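Local coordinates for protein nucleoporin NUP82 (Chaetomium thermophilum, PDB 5CWW) that probably serves as a structural component of the nuclear pore complex and as a docking point for transport factors, represented here by its N-terminal beta-propeller part, at residues Phe373-Pro379 / Pro468-Thr472; Tyr393-Lys398 / Pro499-Tyr503; Ile219-Ala225 / Val366-Gln370. One frame throughout, in Å; residues are numbered along the deposited sequence. Where two conformers were deposited one is given.

Contact 1: residues Phe373-Pro379 / Pro468-Thr472; sequences FDFDLNP and PSLLT
Asp374, Phe375 and Asp376 pair in parallel with Ser469, Leu470 and Leu471, the short strand axes approaching to 4.6 Å at 36°. The backbone ladder runs from Asp374 N to Pro468 O (2.8 Å), through Leu470 N to Asp374 O and Asp376 N to Leu470 O, and finishes with Thr472 N on Asp376 O. Thr472 adds a second grip: its OG1 gives a hydrogen bond to Asp376 O (3.0 Å), coming from above the carbonyl plane while the amide lies in it. The hydroxyl sits beside its own backbone N (chi1 -50°), which aims both donors at one oxygen. The first segment leaves the strand through a type II turn from Phe375 to Asn378, and a water joins Leu377 O to Thr472 O.

Among the side chains, Pro468 lays CB over one face of the Phe373 ring, 3.9 Å from the centroid, a CH-pi contact. Leu470 CG packs obliquely on that ring, and its CD1 meets the edge of the Phe375 ring at CE1 (4.0 Å). Leu377 and Leu471 lie side by side, CD1 to CD1. A valine in place of Thr472 lacks the hydroxyl and would probably leave Asp376 O, within the turn, gripped by the amide alone. Backbone bonding and apolar packing secure strand 374-376, outermost of its sheet within this chain, while Asp376 turns outward to a basic side chain of another protein.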
ATOM      1  N   PHE B 373       0.070 -10.645   8.275  1.00 48.90           N
ATOM      2  CA  PHE B 373       1.309 -11.309   8.652  1.00 49.65           C
ATOM      3  C   PHE B 373       1.518 -11.262  10.159  1.00 49.89           C
ATOM      4  O   PHE B 373       1.349 -10.214  10.785  1.00 50.76           O
ATOM      5  CB  PHE B 373       2.504 -10.663   7.948  1.00 47.22           C
ATOM      6  CG  PHE B 373       2.669 -11.087   6.519  1.00 45.71           C
ATOM      7  CD1 PHE B 373       1.862 -10.556   5.528  1.00 45.91           C
ATOM      8  CD2 PHE B 373       3.637 -12.011   6.166  1.00 46.42           C
ATOM      9  CE1 PHE B 373       2.012 -10.945   4.212  1.00 46.02           C
ATOM     10  CE2 PHE B 373       3.795 -12.402   4.850  1.00 46.53           C
ATOM     11  CZ  PHE B 373       2.980 -11.869   3.872  1.00 46.24           C
ATOM     12  N   ASP B 374       1.885 -12.400  10.739  0.50 55.82           N
ATOM     13  CA  ASP B 374       2.261 -12.447  12.144  0.50 50.60           C
ATOM     14  C   ASP B 374       3.719 -12.032  12.291  0.50 60.45           C
ATOM     15  O   ASP B 374       4.593 -12.564  11.608  0.50 55.99           O
ATOM     16  CB  ASP B 374       2.044 -13.846  12.723  0.50 60.63           C
ATOM     17  CG  ASP B 374       2.357 -13.917  14.204  0.50 59.08           C
ATOM     18  OD1 ASP B 374       1.548 -13.409  15.006  0.50 60.97           O
ATOM     19  OD2 ASP B 374       3.409 -14.485  14.566  0.50 61.80           O
ATOM     20  N   PHE B 375       3.975 -11.071  13.173  1.00 56.36           N
ATOM     21  CA  PHE B 375       5.333 -10.609  13.433  1.00 57.87           C
ATOM     22  C   PHE B 375       5.978 -11.477  14.506  1.00 56.26           C
ATOM     23  O   PHE B 375       5.697 -11.325  15.692  1.00 54.92           O
ATOM     24  CB  PHE B 375       5.335  -9.140  13.863  1.00 61.73           C
ATOM     25  CG  PHE B 375       4.711  -8.211  12.857  1.00 64.46           C
ATOM     26  CD1 PHE B 375       4.815  -8.462  11.500  1.00 64.00           C
ATOM     27  CD2 PHE B 375       4.010  -7.091  13.274  1.00 65.37           C
ATOM     28  CE1 PHE B 375       4.235  -7.610  10.575  1.00 62.99           C
ATOM     29  CE2 PHE B 375       3.429  -6.235  12.356  1.00 64.94           C
ATOM     30  CZ  PHE B 375       3.542  -6.495  11.005  1.00 64.34           C
ATOM     31  N   ASP B 376       6.838 -12.394  14.084  1.00 53.13           N
ATOM     32  CA  ASP B 376       7.555 -13.247  15.023  1.00 53.86           C
ATOM     33  C   ASP B 376       8.570 -12.410  15.801  1.00 54.16           C
ATOM     34  O   ASP B 376       9.211 -11.522  15.236  1.00 53.72           O
ATOM     35  CB  ASP B 376       8.244 -14.396  14.281  1.00 56.13           C
ATOM     36  CG  ASP B 376       8.799 -15.451  15.216  1.00 59.71           C
ATOM     37  OD1 ASP B 376       8.373 -15.509  16.388  1.00 61.83           O
ATOM     38  OD2 ASP B 376       9.670 -16.230  14.774  1.00 60.58           O
ATOM     39  N   LEU B 377       8.695 -12.687  17.098  1.00 55.98           N
ATOM     40  CA  LEU B 377       9.547 -11.910  18.002  1.00 57.89           C
ATOM     41  C   LEU B 377       9.170 -10.428  18.018  1.00 58.00           C
ATOM     42  O   LEU B 377      10.025  -9.564  18.215  1.00 57.98           O
ATOM     43  CB  LEU B 377      11.022 -12.058  17.622  1.00 58.02           C
ATOM     44  CG  LEU B 377      11.589 -13.476  17.557  1.00 57.38           C
ATOM     45  CD1 LEU B 377      13.086 -13.407  17.312  1.00 58.96           C
ATOM     46  CD2 LEU B 377      11.290 -14.258  18.828  1.00 64.33           C
ATOM     47  N   ASN B 378       7.890 -10.139  17.813  1.00 61.65           N
ATOM     48  CA  ASN B 378       7.399  -8.770  17.902  1.00 64.53           C
ATOM     49  C   ASN B 378       7.567  -8.232  19.322  1.00 65.14           C
ATOM     50  O   ASN B 378       7.393  -8.975  20.287  1.00 66.79           O
ATOM     51  CB  ASN B 378       5.931  -8.705  17.481  1.00 65.88           C
ATOM     52  CG  ASN B 378       5.426  -7.286  17.338  1.00 67.45           C
ATOM     53  OD1 ASN B 378       5.767  -6.590  16.383  1.00 67.77           O
ATOM     54  ND2 ASN B 378       4.594  -6.852  18.281  1.00 69.14           N
ATOM     55  N   PRO B 379       7.920  -6.943  19.461  1.00 62.04           N
ATOM     56  CA  PRO B 379       7.963  -6.357  20.805  1.00 64.99           C
ATOM     57  C   PRO B 379       6.617  -6.466  21.513  1.00 69.40           C
ATOM     58  O   PRO B 379       5.578  -6.261  20.887  1.00 64.66           O
ATOM     59  CB  PRO B 379       8.326  -4.892  20.543  1.00 62.74           C
ATOM     60  CG  PRO B 379       9.002  -4.894  19.223  1.00 60.93           C
ATOM     61  CD  PRO B 379       8.352  -5.984  18.429  1.00 60.03           C
ATOM     62  N   PRO B 468       0.633 -16.308   7.617  1.00 65.20           N
ATOM     63  CA  PRO B 468       1.973 -15.977   7.117  1.00 59.02           C
ATOM     64  C   PRO B 468       2.792 -15.222   8.158  1.00 54.92           C
ATOM     65  O   PRO B 468       2.213 -14.565   9.024  1.00 55.52           O
ATOM     66  CB  PRO B 468       1.689 -15.102   5.894  1.00 60.53           C
ATOM     67  CG  PRO B 468       0.310 -14.578   6.100  1.00 62.66           C
ATOM     68  CD  PRO B 468      -0.429 -15.639   6.844  1.00 66.40           C
ATOM     69  N   SER B 469       4.116 -15.299   8.063  1.00 56.57           N
ATOM     70  CA  SER B 469       4.981 -14.765   9.108  1.00 55.19           C
ATOM     71  C   SER B 469       6.138 -13.931   8.570  1.00 51.66           C
ATOM     72  O   SER B 469       6.688 -14.213   7.504  1.00 52.95           O
ATOM     73  CB  SER B 469       5.538 -15.912   9.956  1.00 56.54           C
ATOM     74  OG  SER B 469       6.422 -15.428  10.952  1.00 55.84           O
ATOM     75  N   LEU B 470       6.477 -12.890   9.325  1.00 49.24           N
ATOM     76  CA  LEU B 470       7.705 -12.135   9.128  1.00 47.65           C
ATOM     77  C   LEU B 470       8.519 -12.197  10.414  1.00 47.80           C
ATOM     78  O   LEU B 470       7.954 -12.307  11.503  1.00 49.89           O
ATOM     79  CB  LEU B 470       7.409 -10.682   8.758  1.00 48.36           C
ATOM     80  CG  LEU B 470       6.688 -10.438   7.430  1.00 50.01           C
ATOM     81  CD1 LEU B 470       6.232  -8.988   7.335  1.00 49.86           C
ATOM     82  CD2 LEU B 470       7.589 -10.795   6.259  1.00 51.00           C
ATOM     83  N   LEU B 471       9.840 -12.118  10.284  1.00 46.17           N
ATOM     84  CA  LEU B 471      10.733 -12.120  11.440  1.00 46.95           C
ATOM     85  C   LEU B 471      11.127 -10.698  11.810  1.00 46.19           C
ATOM     86  O   LEU B 471      11.823 -10.023  11.053  1.00 45.01           O
ATOM     87  CB  LEU B 471      11.986 -12.956  11.156  1.00 48.95           C
ATOM     88  CG  LEU B 471      13.100 -12.908  12.213  1.00 51.70           C
ATOM     89  CD1 LEU B 471      12.595 -13.371  13.571  1.00 53.79           C
ATOM     90  CD2 LEU B 471      14.290 -13.748  11.774  1.00 52.71           C
ATOM     91  N   THR B 472      10.682 -10.246  12.977  1.00 48.99           N
ATOM     92  CA  THR B 472      11.073  -8.936  13.473  1.00 52.08           C
ATOM     93  C   THR B 472      12.546  -8.974  13.860  1.00 53.60           C
ATOM     94  O   THR B 472      12.924  -9.642  14.821  1.00 56.45           O
ATOM     95  CB  THR B 472      10.232  -8.501  14.688  1.00 53.75           C
ATOM     96  OG1 THR B 472       8.839  -8.661  14.396  1.00 54.56           O
ATOM     97  CG2 THR B 472      10.508  -7.047  15.040  1.00 53.45           C
TER
HETATM   98  O   HOH W   1      12.405  -8.357  17.713  1.00 50.25           O

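Contact 2: residues Tyr393-Lys398 / Pro499-Tyr503; sequences YVIGEK and PYSFY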
ATOM      1  N   TYR B 393       7.814   0.347   3.615  1.00 46.36           N
ATOM      2  CA  TYR B 393       8.898   0.427   2.645  1.00 45.10           C
ATOM      3  C   TYR B 393       9.590  -0.921   2.549  1.00 43.99           C
ATOM      4  O   TYR B 393      10.116  -1.428   3.539  1.00 45.36           O
ATOM      5  CB  TYR B 393       9.894   1.517   3.035  1.00 46.16           C
ATOM      6  CG  TYR B 393      11.134   1.552   2.173  1.00 48.08           C
ATOM      7  CD1 TYR B 393      11.079   2.016   0.866  1.00 49.06           C
ATOM      8  CD2 TYR B 393      12.359   1.129   2.668  1.00 49.70           C
ATOM      9  CE1 TYR B 393      12.213   2.052   0.075  1.00 50.43           C
ATOM     10  CE2 TYR B 393      13.496   1.162   1.886  1.00 52.10           C
ATOM     11  CZ  TYR B 393      13.417   1.625   0.590  1.00 52.85           C
ATOM     12  OH  TYR B 393      14.548   1.657  -0.189  1.00 54.11           O
ATOM     13  N   VAL B 394       9.568  -1.506   1.356  1.00 39.23           N
ATOM     14  CA  VAL B 394      10.059  -2.861   1.159  1.00 40.25           C
ATOM     15  C   VAL B 394      11.261  -2.896   0.229  1.00 41.88           C
ATOM     16  O   VAL B 394      11.208  -2.409  -0.897  1.00 40.13           O
ATOM     17  CB  VAL B 394       8.963  -3.773   0.589  1.00 39.42           C
ATOM     18  CG1 VAL B 394       9.471  -5.209   0.454  1.00 40.45           C
ATOM     19  CG2 VAL B 394       7.733  -3.731   1.483  1.00 39.83           C
ATOM     20  N   ILE B 395      12.348  -3.478   0.720  1.00 44.79           N
ATOM     21  CA  ILE B 395      13.532  -3.714  -0.089  1.00 47.41           C
ATOM     22  C   ILE B 395      13.478  -5.152  -0.581  1.00 46.48           C
ATOM     23  O   ILE B 395      13.637  -6.091   0.201  1.00 48.19           O
ATOM     24  CB  ILE B 395      14.821  -3.463   0.706  1.00 47.71           C
ATOM     25  CG1 ILE B 395      14.786  -2.071   1.339  1.00 47.57           C
ATOM     26  CG2 ILE B 395      16.037  -3.599  -0.201  1.00 47.97           C
ATOM     27  CD1 ILE B 395      15.823  -1.856   2.409  1.00 48.98           C
ATOM     28  N   GLY B 396      13.241  -5.321  -1.876  1.00 43.04           N
ATOM     29  CA  GLY B 396      13.074  -6.644  -2.441  1.00 41.97           C
ATOM     30  C   GLY B 396      14.353  -7.457  -2.397  1.00 44.08           C
ATOM     31  O   GLY B 396      15.453  -6.907  -2.455  1.00 43.83           O
ATOM     32  N   GLU B 397      14.200  -8.771  -2.282  1.00 48.57           N
ATOM     33  CA  GLU B 397      15.322  -9.688  -2.413  1.00 54.83           C
ATOM     34  C   GLU B 397      16.034  -9.419  -3.727  1.00 61.04           C
ATOM     35  O   GLU B 397      15.396  -9.049  -4.714  1.00 56.91           O
ATOM     36  CB  GLU B 397      14.849 -11.139  -2.356  1.00 55.74           C
ATOM     37  CG  GLU B 397      13.765 -11.465  -3.383  1.00 57.47           C
ATOM     38  CD  GLU B 397      13.607 -12.950  -3.628  1.00 61.61           C
ATOM     39  OE1 GLU B 397      14.632 -13.644  -3.784  1.00 63.88           O
ATOM     40  OE2 GLU B 397      12.454 -13.419  -3.674  1.00 61.18           O
ATOM     41  N   LYS B 398      17.349  -9.603  -3.743  1.00 73.65           N
ATOM     42  CA  LYS B 398      18.121  -9.423  -4.964  1.00 87.10           C
ATOM     43  C   LYS B 398      18.538 -10.786  -5.506  1.00 94.42           C
ATOM     44  O   LYS B 398      18.758 -11.714  -4.729  1.00 97.80           O
ATOM     45  CB  LYS B 398      19.343  -8.545  -4.703  1.00 92.40           C
ATOM     46  CG  LYS B 398      18.999  -7.173  -4.134  1.00 95.57           C
ATOM     47  CD  LYS B 398      20.122  -6.163  -4.346  1.00 99.72           C
ATOM     48  CE  LYS B 398      20.202  -5.689  -5.794  1.00101.90           C
ATOM     49  NZ  LYS B 398      18.954  -5.002  -6.240  1.00101.60           N
ATOM     50  N   PRO B 499      19.589   0.898  -2.069  1.00 66.97           N
ATOM     51  CA  PRO B 499      18.246   0.546  -1.592  1.00 66.54           C
ATOM     52  C   PRO B 499      18.222   0.268  -0.091  1.00 58.94           C
ATOM     53  O   PRO B 499      17.165   0.364   0.538  1.00 59.86           O
ATOM     54  CB  PRO B 499      17.904  -0.730  -2.375  1.00 70.28           C
ATOM     55  CG  PRO B 499      18.958  -0.869  -3.426  1.00 72.51           C
ATOM     56  CD  PRO B 499      20.163  -0.161  -2.916  1.00 72.70           C
ATOM     57  N   TYR B 500      19.381  -0.071   0.469  1.00 53.66           N
ATOM     58  CA  TYR B 500      19.464  -0.491   1.863  1.00 47.58           C
ATOM     59  C   TYR B 500      19.664   0.692   2.798  1.00 48.62           C
ATOM     60  O   TYR B 500      19.841   0.517   4.002  1.00 48.84           O
ATOM     61  CB  TYR B 500      20.586  -1.518   2.030  1.00 48.08           C
ATOM     62  CG  TYR B 500      20.276  -2.800   1.298  1.00 49.93           C
ATOM     63  CD1 TYR B 500      19.372  -3.716   1.820  1.00 49.82           C
ATOM     64  CD2 TYR B 500      20.856  -3.080   0.071  1.00 52.55           C
ATOM     65  CE1 TYR B 500      19.067  -4.884   1.146  1.00 51.19           C
ATOM     66  CE2 TYR B 500      20.560  -4.245  -0.611  1.00 52.99           C
ATOM     67  CZ  TYR B 500      19.663  -5.143  -0.069  1.00 52.42           C
ATOM     68  OH  TYR B 500      19.363  -6.303  -0.745  1.00 53.19           O
ATOM     69  N   SER B 501      19.631   1.894   2.236  1.00 50.04           N
ATOM     70  CA  SER B 501      19.525   3.111   3.027  1.00 52.28           C
ATOM     71  C   SER B 501      18.220   3.809   2.677  1.00 50.65           C
ATOM     72  O   SER B 501      17.718   3.671   1.564  1.00 49.95           O
ATOM     73  CB  SER B 501      20.719   4.034   2.773  1.00 56.77           C
ATOM     74  OG  SER B 501      21.919   3.460   3.263  1.00 59.72           O
ATOM     75  N   PHE B 502      17.666   4.550   3.628  1.00 47.90           N
ATOM     76  CA  PHE B 502      16.414   5.265   3.399  1.00 49.99           C
ATOM     77  C   PHE B 502      16.205   6.323   4.475  1.00 52.44           C
ATOM     78  O   PHE B 502      16.950   6.373   5.459  1.00 54.67           O
ATOM     79  CB  PHE B 502      15.227   4.294   3.363  1.00 49.89           C
ATOM     80  CG  PHE B 502      15.168   3.356   4.536  1.00 50.46           C
ATOM     81  CD1 PHE B 502      15.892   2.175   4.535  1.00 50.23           C
ATOM     82  CD2 PHE B 502      14.376   3.650   5.635  1.00 51.71           C
ATOM     83  CE1 PHE B 502      15.835   1.309   5.612  1.00 50.67           C
ATOM     84  CE2 PHE B 502      14.314   2.789   6.713  1.00 52.21           C
ATOM     85  CZ  PHE B 502      15.046   1.617   6.702  1.00 51.50           C
ATOM     86  N   TYR B 503      15.197   7.167   4.277  1.00 51.44           N
ATOM     87  CA  TYR B 503      14.943   8.287   5.176  1.00 50.89           C
ATOM     88  C   TYR B 503      13.562   8.228   5.814  1.00 51.24           C
ATOM     89  O   TYR B 503      12.637   7.634   5.267  1.00 47.83           O
ATOM     90  CB  TYR B 503      15.104   9.605   4.424  1.00 52.29           C
ATOM     91  CG  TYR B 503      16.448   9.729   3.764  1.00 54.10           C
ATOM     92  CD1 TYR B 503      17.539  10.211   4.468  1.00 55.44           C
ATOM     93  CD2 TYR B 503      16.631   9.361   2.438  1.00 54.52           C
ATOM     94  CE1 TYR B 503      18.774  10.320   3.876  1.00 58.75           C
ATOM     95  CE2 TYR B 503      17.869   9.470   1.833  1.00 57.46           C
ATOM     96  CZ  TYR B 503      18.937   9.952   2.559  1.00 59.60           C
ATOM     97  OH  TYR B 503      20.177  10.066   1.973  1.00 62.64           O
TER
HETATM   98  O   HOH W   2      16.706  -7.227   0.076  1.00 56.59           O
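Tyr393 reaches Pro499 with the one direct hydrogen bond between the segments: its OH donates to Pro499 O (3.0 Å), in the carbonyl plane and on a lone pair, with the oxygen lying at the edge of the tyrosine ring. With CG anti to the backbone N (chi1 173°), the side chain carries the hydroxyl across from strand 389-395 to the loop at Pro499. A water lies within hydrogen-bonding distance of both Gly396 O and, at 2.9 Å, Tyr500 OH; that hydroxyl also bonds to Leu423 N.

The Tyr393 and Phe502 rings meet obliquely, centroids 5.2 Å apart and planes at 44°, with Tyr393 CD2 over one face of the phenylalanine near its rim.

Most of the aliphatic contact comes from Ile395. Its CG2 stands over one face of the Tyr500 ring, 4.0 Å from the centroid, as a CH-pi contact, and also touches Pro499 CB (4.1 Å). CD1 lies against Pro499 O. Lys398 passes its CG by Tyr500 OH at 3.5 Å; its poorly ordered chain ends with the amine hydrogen-bonded, as modelled, to Asp263 O.

The contact joins strand 389-395, outermost of its sheet within this chain, to strand 501-506 in the next sheet, consistent with neighbouring blades of a beta-propeller. Strand 427-432 also packs here, through Ile427 on Tyr500 and Cys429 on Phe502, and Phe492 meets the Phe502 ring.

Contact 3: residues Ile219-Ala225 / Val366-Gln370; sequences IDLKKLA and VPKLQ
Leu224 and Leu369 both carry CG anti to the backbone N (chi1 180° and -176°), which extends each side chain toward the other segment, where they cross at a slant. Val366 CG1 is likewise anti to its N and is the branch that makes the contact: it meets Ile219 CG2 tip to tip (3.9 Å) and Leu224 CD2 as those two side chains slide past each other. The CD2 methyl of Leu224 also lies against Pro367 O at 3.4 Å and Leu369 CB at 3.8 Å. Leu369 sends CD2 to Ala225 CB (3.8 Å), while its CD1 faces Leu221 CD2.

A water provides the polar bridge, donating to Leu224 O (2.8 Å) and accepting from Leu369 N.

At the start of helix 221-225, Asp220 is the N-cap. OD1 takes Lys222 N and Lys222 NZ, the latter a salt bridge, from opposite faces of the carboxylate plane; OD2 makes a second salt bridge to Lys223 NZ on its anti side, in one conformer. Both amines have further partners, Asp196 O and Gly235 O.

Leu284 packs on Leu221, Leu224 and Leu369, and Phe234 on Leu224 and Val366. Apolar packing and a water thus join the helix to the weakly bonded strand 369-370, outermost of the next sheet within this chain, consistent with adjacent propeller blades, while the charges gather at the helix start, where the carboxylate would probably be stabilised as an anion.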
ATOM      1  N   ILE B 219      -9.572  -4.433  -7.719  1.00 44.79           N
ATOM      2  CA  ILE B 219      -9.688  -5.471  -6.702  1.00 45.22           C
ATOM      3  C   ILE B 219     -10.134  -4.882  -5.372  1.00 44.11           C
ATOM      4  O   ILE B 219      -9.465  -4.011  -4.818  1.00 42.53           O
ATOM      5  CB  ILE B 219      -8.347  -6.208  -6.487  1.00 47.04           C
ATOM      6  CG1 ILE B 219      -7.807  -6.746  -7.815  1.00 50.48           C
ATOM      7  CG2 ILE B 219      -8.519  -7.349  -5.482  1.00 47.04           C
ATOM      8  CD1 ILE B 219      -6.360  -7.193  -7.747  1.00 51.24           C
ATOM      9  N   ASP B 220     -11.254  -5.375  -4.856  1.00 45.79           N
ATOM     10  CA  ASP B 220     -11.690  -5.032  -3.510  1.00 46.33           C
ATOM     11  C   ASP B 220     -11.097  -6.039  -2.531  1.00 45.76           C
ATOM     12  O   ASP B 220     -11.580  -7.167  -2.418  1.00 46.17           O
ATOM     13  CB  ASP B 220     -13.218  -5.024  -3.422  1.00 47.85           C
ATOM     14  CG  ASP B 220     -13.731  -4.431  -2.121  1.00 49.28           C
ATOM     15  OD1 ASP B 220     -12.940  -4.289  -1.162  1.00 47.54           O
ATOM     16  OD2 ASP B 220     -14.937  -4.110  -2.057  1.00 52.46           O
ATOM     17  N   LEU B 221     -10.047  -5.627  -1.829  1.00 43.33           N
ATOM     18  CA  LEU B 221      -9.359  -6.503  -0.883  1.00 44.30           C
ATOM     19  C   LEU B 221     -10.281  -7.012   0.225  1.00 44.72           C
ATOM     20  O   LEU B 221     -10.052  -8.087   0.780  1.00 45.36           O
ATOM     21  CB  LEU B 221      -8.160  -5.778  -0.268  1.00 43.87           C
ATOM     22  CG  LEU B 221      -7.115  -5.264  -1.264  1.00 43.72           C
ATOM     23  CD1 LEU B 221      -5.951  -4.611  -0.535  1.00 42.77           C
ATOM     24  CD2 LEU B 221      -6.616  -6.372  -2.171  1.00 45.11           C
ATOM     25  N   LYS B 222     -11.322  -6.247   0.539  1.00 46.21           N
ATOM     26  CA  LYS B 222     -12.253  -6.627   1.597  1.00 47.09           C
ATOM     27  C   LYS B 222     -13.092  -7.836   1.178  1.00 49.79           C
ATOM     28  O   LYS B 222     -13.452  -8.665   2.013  1.00 52.04           O
ATOM     29  CB  LYS B 222     -13.154  -5.449   1.963  1.00 46.74           C
ATOM     30  CG  LYS B 222     -12.385  -4.213   2.416  1.00 44.61           C
ATOM     31  CD  LYS B 222     -13.312  -3.118   2.927  1.00 44.48           C
ATOM     32  CE  LYS B 222     -14.326  -2.687   1.869  1.00 44.40           C
ATOM     33  NZ  LYS B 222     -13.661  -2.262   0.603  1.00 43.61           N
ATOM     34  N   LYS B 223     -13.402  -7.930  -0.112  0.50 48.37           N
ATOM     35  CA  LYS B 223     -14.084  -9.103  -0.646  0.50 53.82           C
ATOM     36  C   LYS B 223     -13.106 -10.268  -0.725  0.50 46.30           C
ATOM     37  O   LYS B 223     -13.413 -11.385  -0.309  0.50 50.19           O
ATOM     38  CB  LYS B 223     -14.672  -8.822  -2.033  0.50 49.45           C
ATOM     39  CG  LYS B 223     -15.675  -7.675  -2.092  0.50 53.67           C
ATOM     40  CD  LYS B 223     -16.357  -7.623  -3.456  0.50 53.79           C
ATOM     41  CE  LYS B 223     -17.332  -6.457  -3.576  0.50 55.57           C
ATOM     42  NZ  LYS B 223     -16.650  -5.162  -3.868  0.50 54.50           N
ATOM     43  N   LEU B 224     -11.921  -9.988  -1.260  1.00 47.15           N
ATOM     44  CA  LEU B 224     -10.891 -11.000  -1.456  1.00 44.84           C
ATOM     45  C   LEU B 224     -10.450 -11.663  -0.151  1.00 44.96           C
ATOM     46  O   LEU B 224     -10.204 -12.870  -0.117  1.00 45.85           O
ATOM     47  CB  LEU B 224      -9.681 -10.368  -2.146  1.00 43.40           C
ATOM     48  CG  LEU B 224      -8.481 -11.269  -2.435  1.00 43.39           C
ATOM     49  CD1 LEU B 224      -8.865 -12.407  -3.361  1.00 42.26           C
ATOM     50  CD2 LEU B 224      -7.359 -10.444  -3.036  1.00 42.98           C
ATOM     51  N   ALA B 225     -10.371 -10.877   0.918  1.00 43.64           N
ATOM     52  CA  ALA B 225      -9.884 -11.380   2.203  1.00 43.63           C
ATOM     53  C   ALA B 225     -10.758 -12.509   2.735  1.00 46.27           C
ATOM     54  O   ALA B 225     -10.267 -13.425   3.395  1.00 45.90           O
ATOM     55  CB  ALA B 225      -9.816 -10.247   3.221  1.00 44.35           C
ATOM     56  N   VAL B 366      -6.646 -12.525 -10.117  1.00 48.84           N
ATOM     57  CA  VAL B 366      -6.510 -11.956  -8.784  1.00 46.85           C
ATOM     58  C   VAL B 366      -5.800 -12.943  -7.860  1.00 47.73           C
ATOM     59  O   VAL B 366      -6.319 -14.024  -7.593  1.00 48.16           O
ATOM     60  CB  VAL B 366      -7.883 -11.584  -8.195  1.00 47.86           C
ATOM     61  CG1 VAL B 366      -7.731 -10.917  -6.833  1.00 46.89           C
ATOM     62  CG2 VAL B 366      -8.633 -10.669  -9.157  1.00 50.44           C
ATOM     63  N   PRO B 367      -4.600 -12.584  -7.375  1.00 47.71           N
ATOM     64  CA  PRO B 367      -3.926 -13.492  -6.445  1.00 48.92           C
ATOM     65  C   PRO B 367      -4.572 -13.478  -5.065  1.00 47.26           C
ATOM     66  O   PRO B 367      -5.363 -12.587  -4.756  1.00 47.36           O
ATOM     67  CB  PRO B 367      -2.499 -12.944  -6.391  1.00 48.97           C
ATOM     68  CG  PRO B 367      -2.632 -11.512  -6.704  1.00 48.67           C
ATOM     69  CD  PRO B 367      -3.794 -11.382  -7.649  1.00 49.00           C
ATOM     70  N   LYS B 368      -4.247 -14.477  -4.257  1.00 45.58           N
ATOM     71  CA  LYS B 368      -4.736 -14.542  -2.890  1.00 46.42           C
ATOM     72  C   LYS B 368      -4.191 -13.378  -2.074  1.00 43.97           C
ATOM     73  O   LYS B 368      -3.038 -12.976  -2.243  1.00 44.94           O
ATOM     74  CB  LYS B 368      -4.332 -15.868  -2.243  1.00 49.33           C
ATOM     75  CG  LYS B 368      -4.774 -16.014  -0.795  1.00 51.83           C
ATOM     76  CD  LYS B 368      -4.293 -17.322  -0.193  1.00 56.28           C
ATOM     77  CE  LYS B 368      -4.606 -17.381   1.291  1.00 60.77           C
ATOM     78  NZ  LYS B 368      -4.229 -18.687   1.883  1.00 63.47           N
ATOM     79  N   LEU B 369      -5.021 -12.830  -1.197  1.00 41.45           N
ATOM     80  CA  LEU B 369      -4.549 -11.833  -0.248  1.00 40.21           C
ATOM     81  C   LEU B 369      -3.840 -12.547   0.894  1.00 41.83           C
ATOM     82  O   LEU B 369      -4.441 -13.366   1.588  1.00 42.33           O
ATOM     83  CB  LEU B 369      -5.699 -10.984   0.294  1.00 41.03           C
ATOM     84  CG  LEU B 369      -5.262  -9.849   1.227  1.00 42.50           C
ATOM     85  CD1 LEU B 369      -4.420  -8.819   0.483  1.00 41.05           C
ATOM     86  CD2 LEU B 369      -6.464  -9.189   1.877  1.00 42.98           C
ATOM     87  N   GLN B 370      -2.559 -12.242   1.068  1.00 43.54           N
ATOM     88  CA  GLN B 370      -1.747 -12.862   2.108  1.00 46.69           C
ATOM     89  C   GLN B 370      -1.645 -11.954   3.327  1.00 45.21           C
ATOM     90  O   GLN B 370      -1.202 -10.811   3.220  1.00 45.21           O
ATOM     91  CB  GLN B 370      -0.349 -13.182   1.576  1.00 48.26           C
ATOM     92  CG  GLN B 370      -0.348 -14.131   0.391  1.00 48.92           C
ATOM     93  CD  GLN B 370       1.048 -14.493  -0.065  1.00 49.58           C
ATOM     94  OE1 GLN B 370       1.926 -14.765   0.753  1.00 50.88           O
ATOM     95  NE2 GLN B 370       1.266 -14.490  -1.377  1.00 47.58           N
TER
HETATM   96  O   HOH W   3      -7.652 -13.968  -0.472  1.00 43.93           O

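Along the chain, contact 3 closes before contacts 1 and 2 open, and those two alternate their segments. Contact 1 lies about 21 Å from contact 3 and about 18 Å from contact 2, centre to centre; contacts 2 and 3 are about 25 Å apart. Strand 369-370 of contact 3 ends one sheet, and strand 374-376 of contact 1 begins the next; Pro468 CG packs on Gln370 C at 4.3 Å. Contacts 1 and 2 use the two strands, 374-376 and 389-395, outermost within this chain in the same sheet. Contacts 2 and 3 join successive sheets, while contact 1 holds an end strand onto one of them, consistent with a beta-propeller domain in a structural pore component.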